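Putative endonuclease/exonuclease/phosphatase family protein (Bacteroides thetaiotaomicron, PDB 3MPR) probably acts as a metal-dependent nuclease of the endonuclease/exonuclease/phosphatase family, cleaving nucleic acids. Local coordinates at residues N13-N18 against G29-V34; G125-K130 against F134-F139; D199-E202 against Y206-A209. All blocks are in the same frame, centred on the assembly; numbering follows the deposited sequence. Where two conformers were deposited one is given.

Contact 1 (N13-N18 against G29-V34)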
loop_
_atom_site.group_PDB
_atom_site.type_symbol
_atom_site.label_atom_id
_atom_site.label_comp_id
_atom_site.label_asym_id
_atom_site.label_seq_id
_atom_site.Cartn_x
_atom_site.Cartn_y
_atom_site.Cartn_z
ATOM N N ASN A 13 -2.302 15.280 -4.090
ATOM C CA ASN A 13 -2.045 16.681 -3.778
ATOM C C ASN A 13 -0.926 16.756 -2.739
ATOM O O ASN A 13 -1.103 16.331 -1.600
ATOM C CB ASN A 13 -3.316 17.345 -3.253
ATOM C CG ASN A 13 -3.107 18.807 -2.901
ATOM O OD1 ASN A 13 -2.026 19.205 -2.478
ATOM N ND2 ASN A 13 -4.142 19.614 -3.086
ATOM N N LEU A 14 0.225 17.293 -3.137
ATOM C CA LEU A 14 1.436 17.220 -2.318
ATOM C C LEU A 14 1.543 18.373 -1.315
ATOM O O LEU A 14 2.459 18.400 -0.486
ATOM C CB LEU A 14 2.684 17.150 -3.210
ATOM C CG LEU A 14 2.707 16.009 -4.240
ATOM C CD1 LEU A 14 4.121 15.797 -4.766
ATOM C CD2 LEU A 14 2.169 14.715 -3.648
ATOM N N ARG A 15 0.608 19.316 -1.405
ATOM C CA ARG A 15 0.552 20.472 -0.504
ATOM C C ARG A 15 1.684 21.482 -0.748
ATOM O O ARG A 15 2.871 21.172 -0.614
ATOM C CB ARG A 15 0.524 20.027 0.960
ATOM C CG ARG A 15 0.379 21.168 1.964
ATOM C CD ARG A 15 -0.890 21.967 1.683
ATOM N NE ARG A 15 -1.152 22.994 2.691
ATOM C CZ ARG A 15 -1.987 24.009 2.494
ATOM N NH1 ARG A 15 -2.616 24.121 1.328
ATOM N NH2 ARG A 15 -2.185 24.911 3.444
ATOM N N ASN A 16 1.310 22.699 -1.119
ATOM C CA ASN A 16 2.315 23.710 -1.413
ATOM C C ASN A 16 3.212 23.959 -0.199
ATOM O O ASN A 16 2.757 23.929 0.946
ATOM C CB ASN A 16 1.654 25.007 -1.876
ATOM C CG ASN A 16 0.987 25.749 -0.747
ATOM O OD1 ASN A 16 -0.221 25.651 -0.548
ATOM N ND2 ASN A 16 1.777 26.495 0.010
ATOM N N ALA A 17 4.489 24.197 -0.459
ATOM C CA ALA A 17 5.435 24.472 0.615
ATOM C C ALA A 17 5.215 25.876 1.167
ATOM O O ALA A 17 5.287 26.855 0.430
ATOM C CB ALA A 17 6.858 24.294 0.131
ATOM N N ASN A 18 4.927 25.962 2.463
ATOM C CA ASN A 18 4.698 27.248 3.131
ATOM C C ASN A 18 5.137 27.232 4.593
ATOM O O ASN A 18 5.295 26.165 5.194
ATOM C CB ASN A 18 3.223 27.656 3.051
ATOM C CG ASN A 18 2.314 26.706 3.807
ATOM O OD1 ASN A 18 2.099 26.857 5.014
ATOM N ND2 ASN A 18 1.774 25.709 3.097
ATOM N N GLY A 29 10.057 19.965 3.811
ATOM C CA GLY A 29 11.340 19.290 3.853
ATOM C C GLY A 29 11.312 17.979 4.614
ATOM O O GLY A 29 12.031 17.039 4.284
ATOM N N GLN A 30 10.462 17.915 5.629
ATOM C CA GLN A 30 10.274 16.706 6.417
ATOM C C GLN A 30 9.355 15.697 5.706
ATOM O O GLN A 30 9.554 14.485 5.803
ATOM C CB GLN A 30 9.702 17.104 7.783
ATOM C CG GLN A 30 9.270 15.962 8.674
ATOM C CD GLN A 30 8.874 16.431 10.065
ATOM O OE1 GLN A 30 9.729 16.786 10.870
ATOM N NE2 GLN A 30 7.572 16.423 10.354
ATOM N N ARG A 31 8.372 16.209 4.969
ATOM C CA ARG A 31 7.297 15.384 4.393
ATOM C C ARG A 31 7.679 14.706 3.098
ATOM O O ARG A 31 7.345 13.545 2.874
ATOM C CB ARG A 31 6.071 16.246 4.056
ATOM C CG ARG A 31 5.376 16.873 5.225
ATOM C CD ARG A 31 4.016 17.429 4.825
ATOM N NE ARG A 31 4.054 18.629 3.987
ATOM C CZ ARG A 31 3.786 18.634 2.682
ATOM N NH1 ARG A 31 3.490 17.489 2.052
ATOM N NH2 ARG A 31 3.813 19.785 2.005
ATOM N N TYR A 32 8.334 15.449 2.210
ATOM C CA TYR A 32 8.491 14.976 0.840
ATOM C C TYR A 32 9.321 13.702 0.666
ATOM O O TYR A 32 9.046 12.909 -0.229
ATOM C CB TYR A 32 8.914 16.114 -0.118
ATOM C CG TYR A 32 10.404 16.314 -0.335
ATOM C CD1 TYR A 32 11.138 15.440 -1.118
ATOM C CD2 TYR A 32 11.057 17.413 0.214
ATOM C CE1 TYR A 32 12.502 15.634 -1.328
ATOM C CE2 TYR A 32 12.405 17.613 0.019
ATOM C CZ TYR A 32 13.124 16.731 -0.752
ATOM O OH TYR A 32 14.466 16.952 -0.948
ATOM N N PRO A 33 10.325 13.481 1.532
ATOM C CA PRO A 33 11.034 12.211 1.381
ATOM C C PRO A 33 10.095 11.021 1.608
ATOM O O PRO A 33 10.257 9.994 0.956
ATOM C CB PRO A 33 12.109 12.281 2.467
ATOM C CG PRO A 33 12.369 13.775 2.623
ATOM C CD PRO A 33 10.979 14.370 2.508
ATOM N N VAL A 34 9.115 11.168 2.496
ATOM C CA VAL A 34 8.108 10.113 2.720
ATOM C C VAL A 34 7.167 9.977 1.515
ATOM O O VAL A 34 6.874 8.866 1.056
ATOM C CB VAL A 34 7.290 10.394 4.004
ATOM C CG1 VAL A 34 6.312 9.249 4.288
ATOM C CG2 VAL A 34 8.232 10.589 5.195
HETATM O O HOH W 1 3.561 22.579 3.187
#

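Contact 2 (G125-K130 against F134-F139)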
loop_
_atom_site.group_PDB
_atom_site.type_symbol
_atom_site.label_atom_id
_atom_site.label_comp_id
_atom_site.label_asym_id
_atom_site.label_seq_id
_atom_site.Cartn_x
_atom_site.Cartn_y
_atom_site.Cartn_z
ATOM N N GLY A 125 -0.576 15.122 -20.960
ATOM C CA GLY A 125 0.373 14.506 -21.853
ATOM C C GLY A 125 -0.333 13.424 -22.642
ATOM O O GLY A 125 -1.210 12.741 -22.121
ATOM N N HIS A 126 0.036 13.303 -23.908
ATOM C CA HIS A 126 -0.325 12.162 -24.742
ATOM C C HIS A 126 0.842 11.188 -24.627
ATOM O O HIS A 126 1.935 11.464 -25.125
ATOM C CB HIS A 126 -0.504 12.660 -26.183
ATOM C CG HIS A 126 -0.751 11.588 -27.199
ATOM N ND1 HIS A 126 -1.166 11.878 -28.482
ATOM C CD2 HIS A 126 -0.615 10.241 -27.143
ATOM C CE1 HIS A 126 -1.283 10.755 -29.170
ATOM N NE2 HIS A 126 -0.949 9.749 -28.381
ATOM N N PHE A 127 0.626 10.071 -23.936
ATOM C CA PHE A 127 1.696 9.107 -23.679
ATOM C C PHE A 127 1.619 7.871 -24.561
ATOM O O PHE A 127 0.546 7.507 -25.031
ATOM C CB PHE A 127 1.659 8.650 -22.214
ATOM C CG PHE A 127 2.033 9.720 -21.245
ATOM C CD1 PHE A 127 1.071 10.581 -20.753
ATOM C CD2 PHE A 127 3.349 9.867 -20.826
ATOM C CE1 PHE A 127 1.412 11.584 -19.874
ATOM C CE2 PHE A 127 3.703 10.881 -19.937
ATOM C CZ PHE A 127 2.731 11.734 -19.458
ATOM N N LYS A 128 2.767 7.220 -24.754
ATOM C CA LYS A 128 2.836 5.954 -25.461
ATOM C C LYS A 128 3.642 4.952 -24.624
ATOM O O LYS A 128 4.788 5.215 -24.265
ATOM C CB LYS A 128 3.497 6.138 -26.830
ATOM C CG LYS A 128 3.556 4.859 -27.665
ATOM C CD LYS A 128 4.085 5.139 -29.063
ATOM C CE LYS A 128 3.925 3.942 -29.972
ATOM N NZ LYS A 128 4.549 4.181 -31.305
ATOM N N CYS A 129 3.043 3.804 -24.331
ATOM C CA CYS A 129 3.714 2.785 -23.548
ATOM C C CYS A 129 4.836 2.161 -24.369
ATOM O O CYS A 129 4.623 1.725 -25.506
ATOM C CB CYS A 129 2.711 1.724 -23.089
ATOM S SG CYS A 129 1.373 2.418 -22.092
ATOM N N LYS A 130 6.029 2.133 -23.798
ATOM C CA LYS A 130 7.189 1.593 -24.500
ATOM C C LYS A 130 7.060 0.093 -24.773
ATOM O O LYS A 130 7.551 -0.396 -25.791
ATOM C CB LYS A 130 8.475 1.890 -23.728
ATOM C CG LYS A 130 8.882 3.354 -23.774
ATOM C CD LYS A 130 10.216 3.587 -23.074
ATOM C CE LYS A 130 10.752 4.972 -23.379
ATOM N NZ LYS A 130 12.053 5.271 -22.697
ATOM N N PHE A 134 0.655 1.096 -26.456
ATOM C CA PHE A 134 -0.640 1.693 -26.109
ATOM C C PHE A 134 -0.510 3.207 -25.943
ATOM O O PHE A 134 0.350 3.679 -25.195
ATOM C CB PHE A 134 -1.183 1.057 -24.815
ATOM C CG PHE A 134 -2.428 1.721 -24.274
ATOM C CD1 PHE A 134 -3.542 1.905 -25.077
ATOM C CD2 PHE A 134 -2.491 2.128 -22.953
ATOM C CE1 PHE A 134 -4.685 2.515 -24.587
ATOM C CE2 PHE A 134 -3.642 2.721 -22.455
ATOM C CZ PHE A 134 -4.731 2.912 -23.269
ATOM N N GLU A 135 -1.363 3.959 -26.631
ATOM C CA GLU A 135 -1.381 5.417 -26.499
ATOM C C GLU A 135 -2.623 5.910 -25.752
ATOM O O GLU A 135 -3.717 5.397 -25.952
ATOM C CB GLU A 135 -1.306 6.070 -27.885
ATOM C CG GLU A 135 0.010 5.796 -28.590
ATOM C CD GLU A 135 0.125 6.510 -29.924
ATOM O OE1 GLU A 135 -0.304 7.679 -30.021
ATOM O OE2 GLU A 135 0.640 5.894 -30.874
ATOM N N PHE A 136 -2.445 6.917 -24.901
ATOM C CA PHE A 136 -3.545 7.444 -24.086
ATOM C C PHE A 136 -3.258 8.889 -23.686
ATOM O O PHE A 136 -2.115 9.342 -23.748
ATOM C CB PHE A 136 -3.771 6.583 -22.824
ATOM C CG PHE A 136 -2.586 6.546 -21.884
ATOM C CD1 PHE A 136 -2.530 7.377 -20.769
ATOM C CD2 PHE A 136 -1.531 5.674 -22.115
ATOM C CE1 PHE A 136 -1.435 7.343 -19.902
ATOM C CE2 PHE A 136 -0.443 5.634 -21.267
ATOM C CZ PHE A 136 -0.390 6.468 -20.153
ATOM N N LEU A 137 -4.305 9.612 -23.302
ATOM C CA LEU A 137 -4.161 10.958 -22.765
ATOM C C LEU A 137 -4.252 10.895 -21.250
ATOM O O LEU A 137 -5.049 10.140 -20.700
ATOM C CB LEU A 137 -5.273 11.873 -23.282
ATOM C CG LEU A 137 -5.262 12.132 -24.790
ATOM C CD1 LEU A 137 -6.567 12.824 -25.233
ATOM C CD2 LEU A 137 -4.035 12.972 -25.134
ATOM N N PHE A 138 -3.430 11.693 -20.579
ATOM C CA PHE A 138 -3.485 11.809 -19.119
ATOM C C PHE A 138 -3.614 13.293 -18.781
ATOM O O PHE A 138 -2.731 14.075 -19.124
ATOM C CB PHE A 138 -2.187 11.249 -18.528
ATOM C CG PHE A 138 -2.238 10.994 -17.044
ATOM C CD1 PHE A 138 -2.144 12.042 -16.139
ATOM C CD2 PHE A 138 -2.305 9.700 -16.557
ATOM C CE1 PHE A 138 -2.170 11.804 -14.770
ATOM C CE2 PHE A 138 -2.328 9.457 -15.185
ATOM C CZ PHE A 138 -2.267 10.505 -14.296
ATOM N N PHE A 139 -4.710 13.674 -18.120
ATOM C CA PHE A 139 -4.961 15.062 -17.736
ATOM C C PHE A 139 -4.882 15.189 -16.230
ATOM O O PHE A 139 -5.262 14.262 -15.526
ATOM C CB PHE A 139 -6.383 15.467 -18.131
ATOM C CG PHE A 139 -6.612 15.556 -19.614
ATOM C CD1 PHE A 139 -6.913 14.433 -20.352
ATOM C CD2 PHE A 139 -6.553 16.783 -20.258
ATOM C CE1 PHE A 139 -7.140 14.530 -21.725
ATOM C CE2 PHE A 139 -6.780 16.883 -21.617
ATOM C CZ PHE A 139 -7.073 15.761 -22.346
#

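Contact 3 (D199-E202 against Y206-A209)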
loop_
_atom_site.group_PDB
_atom_site.type_symbol
_atom_site.label_atom_id
_atom_site.label_comp_id
_atom_site.label_asym_id
_atom_site.label_seq_id
_atom_site.Cartn_x
_atom_site.Cartn_y
_atom_site.Cartn_z
ATOM N N ASP A 199 -15.984 7.267 -12.708
ATOM C CA ASP A 199 -15.268 7.419 -11.443
ATOM C C ASP A 199 -14.655 6.069 -11.060
ATOM O O ASP A 199 -15.380 5.092 -10.895
ATOM C CB ASP A 199 -16.266 7.861 -10.360
ATOM C CG ASP A 199 -15.606 8.137 -9.036
ATOM O OD1 ASP A 199 -14.382 7.895 -8.909
ATOM O OD2 ASP A 199 -16.313 8.608 -8.116
ATOM N N SER A 200 -13.333 6.001 -10.925
ATOM C CA SER A 200 -12.647 4.765 -10.530
ATOM C C SER A 200 -13.178 4.223 -9.205
ATOM O O SER A 200 -13.173 3.023 -8.970
ATOM C CB SER A 200 -11.136 4.997 -10.370
ATOM O OG SER A 200 -10.498 5.311 -11.600
ATOM N N TYR A 201 -13.587 5.124 -8.317
ATOM C CA TYR A 201 -14.160 4.691 -7.037
ATOM C C TYR A 201 -15.384 3.820 -7.272
ATOM O O TYR A 201 -15.588 2.802 -6.598
ATOM C CB TYR A 201 -14.539 5.893 -6.171
ATOM C CG TYR A 201 -15.268 5.505 -4.905
ATOM C CD1 TYR A 201 -16.660 5.415 -4.880
ATOM C CD2 TYR A 201 -14.565 5.217 -3.735
ATOM C CE1 TYR A 201 -17.338 5.049 -3.715
ATOM C CE2 TYR A 201 -15.240 4.858 -2.564
ATOM C CZ TYR A 201 -16.622 4.777 -2.569
ATOM O OH TYR A 201 -17.286 4.412 -1.423
ATOM N N GLU A 202 -16.202 4.222 -8.242
ATOM C CA GLU A 202 -17.454 3.520 -8.503
ATOM C C GLU A 202 -17.254 2.293 -9.382
ATOM O O GLU A 202 -17.939 1.285 -9.210
ATOM C CB GLU A 202 -18.494 4.449 -9.148
ATOM C CG GLU A 202 -18.880 5.657 -8.300
ATOM C CD GLU A 202 -19.700 5.295 -7.060
ATOM O OE1 GLU A 202 -20.178 4.146 -6.953
ATOM O OE2 GLU A 202 -19.859 6.171 -6.189
ATOM N N TYR A 206 -12.271 -3.954 -7.256
ATOM C CA TYR A 206 -11.882 -4.033 -5.855
ATOM C C TYR A 206 -11.669 -2.637 -5.245
ATOM O O TYR A 206 -10.852 -1.854 -5.732
ATOM C CB TYR A 206 -10.634 -4.913 -5.670
ATOM C CG TYR A 206 -10.393 -5.223 -4.207
ATOM C CD1 TYR A 206 -10.861 -6.406 -3.643
ATOM C CD2 TYR A 206 -9.754 -4.301 -3.375
ATOM C CE1 TYR A 206 -10.684 -6.675 -2.279
ATOM C CE2 TYR A 206 -9.567 -4.560 -2.023
ATOM C CZ TYR A 206 -10.030 -5.741 -1.481
ATOM O OH TYR A 206 -9.863 -5.988 -0.138
ATOM N N ARG A 207 -12.411 -2.337 -4.181
ATOM C CA ARG A 207 -12.322 -1.039 -3.522
ATOM C C ARG A 207 -11.713 -1.151 -2.122
ATOM O O ARG A 207 -12.208 -1.904 -1.273
ATOM C CB ARG A 207 -13.706 -0.388 -3.447
ATOM C CG ARG A 207 -13.728 1.012 -2.798
ATOM C CD ARG A 207 -15.160 1.464 -2.524
ATOM N NE ARG A 207 -15.919 1.679 -3.751
ATOM C CZ ARG A 207 -17.239 1.560 -3.853
ATOM N NH1 ARG A 207 -17.973 1.208 -2.801
ATOM N NH2 ARG A 207 -17.830 1.781 -5.020
ATOM N N TYR A 208 -10.632 -0.404 -1.904
ATOM C CA TYR A 208 -9.952 -0.310 -0.614
ATOM C C TYR A 208 -9.999 1.153 -0.183
ATOM O O TYR A 208 -9.208 1.970 -0.637
ATOM C CB TYR A 208 -8.495 -0.782 -0.752
ATOM C CG TYR A 208 -7.707 -0.781 0.540
ATOM C CD1 TYR A 208 -8.218 -1.367 1.683
ATOM C CD2 TYR A 208 -6.449 -0.194 0.609
ATOM C CE1 TYR A 208 -7.507 -1.366 2.869
ATOM C CE2 TYR A 208 -5.723 -0.197 1.790
ATOM C CZ TYR A 208 -6.264 -0.791 2.911
ATOM O OH TYR A 208 -5.557 -0.805 4.082
ATOM N N ALA A 209 -10.943 1.488 0.687
ATOM C CA ALA A 209 -11.213 2.890 0.984
ATOM C C ALA A 209 -11.510 3.083 2.461
ATOM O O ALA A 209 -12.664 3.133 2.855
ATOM C CB ALA A 209 -12.381 3.388 0.143
HETATM O O HOH W 2 -20.731 1.631 -5.245
#

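Contact 1 (N13-N18 against G29-V34)
In the loop that leaves strand 5-13 of the DNase I-like fold, the carbonyls of L14 and R15 are gripped by R31 of helix 28-41. This loop borders the metal site of the family, where E51 binds magnesium in a structure of this protein, though none is bound to this chain in the model. The guanidinium of R31 meets the backbone end-on and edge first. R31 NH1 and R31 NH2 both point at L14 O; the R31 NH1 bond is 2.9 Å long, and the R31 NH2 bond is more bent, with an N-H...O angle of 136°. R31 NH2 also donates to R15 O at 3.1 Å. That bond comes from above the carbonyl plane of R15, whereas R31 NH2 lies in the carbonyl plane of L14. All three bonds run close to the guanidinium plane, so the flat group is fixed in its rotation. The R31 chain bends at chi3 (-71°), which turns the guanidinium edge to the loop. R31 NE donates to D26 O and R31 NH1 also to P277 O, so R31 ties several backbone segments together.

R15 touches R31 with the root of its side chain. R15 CB lies 3.5 Å from R31 NH2, but the R15 guanidinium leads away. With R15 CG anti to its own N (chi1 -176°), the chain passes R31 before it bends at chi2. The end forms salt bridges with D21 and E51, which probably offset the like charge of R31. N13 OD1 accepts from R15 N at 2.8 Å in an Asx turn, while N13 ND2 donates to D178 and E51. Further along the loop, N18 ND2 donates to N16 O. A water donates to the same N16 O at 2.7 Å and accepts from R31 NH2 at 3.0 Å.

Contact 2 (G125-K130 against F134-F139)
The ring of F136 carries F127 CB over one face, offset toward the rim, and C129 SG at its edge. F127 CB lies 4.0 Å from the centroid of the F136 ring, a CH-pi contact. The rings of F127 and F136 are tilted by only 21° but are slid apart and barely overlap. F136 holds CG between its backbone N and carbonyl carbon (chi1 62°), which brings the ring over beside F127. C129 SG also meets the edge of the F134 ring, 4.0 Å from CD2. F127 CE1 rests against F138 CB at 3.9 Å.

These residues belong to the antiparallel beta hairpin of strands 121-129 and 135-142, within one of the two sheets of the DNase I-like fold. G125 with F138 and F127 with F136 are hydrogen-bonded pairs. F136 and F138 pack on L7 and V9 of strand 5-13 in the other sheet.

H126, K128, E135 and L137 occupy the other face. H126 NE2 donates to E135 OE1 at 2.7 Å, on the anti lone pair of that oxygen, with ring and carboxylate planes 36° apart. K128 runs extended past E135, CG to CG 3.8 Å, and its NZ stays 4.3 Å from E135 OE2. With an alanine at E135, H126 NE2 is likely to lose its carboxylate acceptor and K128 the opposite charge near it. L137 CD2 touches H126 CB at 3.7 Å.

Contact 3 (D199-E202 against Y206-A209)
R207 on strand 206-208 lies flat against Y201 of the short helix 200-203, a cation-pi stack at the outer strand of one sheet of the DNase I-like fold. The guanidinium and the ring are almost parallel, 3° apart, with centres 3.8 Å apart. Y201 CE1 sits over the centre of the guanidinium. R207 NE lies over the ring toward its rim, 3.4 Å from Y201 CZ, and R207 CD continues the contact over CE2. The R207 chain leaves its backbone extended and bends at chi3 (-66°), which lays the group on the ring. R226 makes another cation-pi contact with Y201, and Y241 meets it edge-to-face.

Hydrogen bonds add a second grip on the same residue. R207 turns its NE and NH2 side-on to Y201 O, with NH2 at 2.9 Å and NE at 3.1 Å. Both donors approach from one face of the carbonyl plane. The oxygen lies near the guanidinium plane, so stack and bonds together set the rotation of the group. At the start of the helix, D199 is the N-cap. Its OD1 accepts from Y201 N at 2.9 Å, from above the carboxylate plane, while OD2 pairs with R226 and Y188.

Apolar contact is small: A209 CB touches the ring edge at Y201 CE2, 4.2 Å away. On the far side of this strand the second subunit takes over, where Y208 stacks on Y41 of that subunit and Y206 OH bonds to its Q37 and Q40.

Charge pairing is weaker. E202 OE1 is 3.9 Å from R207 NH2, a long salt bridge, with carboxylate and guanidinium planes steeply turned. A water bridges the two, donating to E202 OE1 and accepting from R207 NH2 at 2.9 Å.

How the contacts relate
The three contacts follow one another along the chain and none touches another. Contact 1 is the one next to the metal site: E51 takes a salt bridge from R15, a bond from N13 ND2 and another from the backbone N of N16. Contacts 2 and 3 lie away from that site. Contacts 1 and 2 are on opposite sides of the chain's centre, their own centres 27 Å apart. Strand 5-13 connects them, since it packs L7 and V9 against the hairpin and then runs into the loop of contact 1. Contact 3 is 26 Å from contact 1 and 23 Å from contact 2, centre to centre. Contacts 1 and 3 both have residues that meet the second subunit.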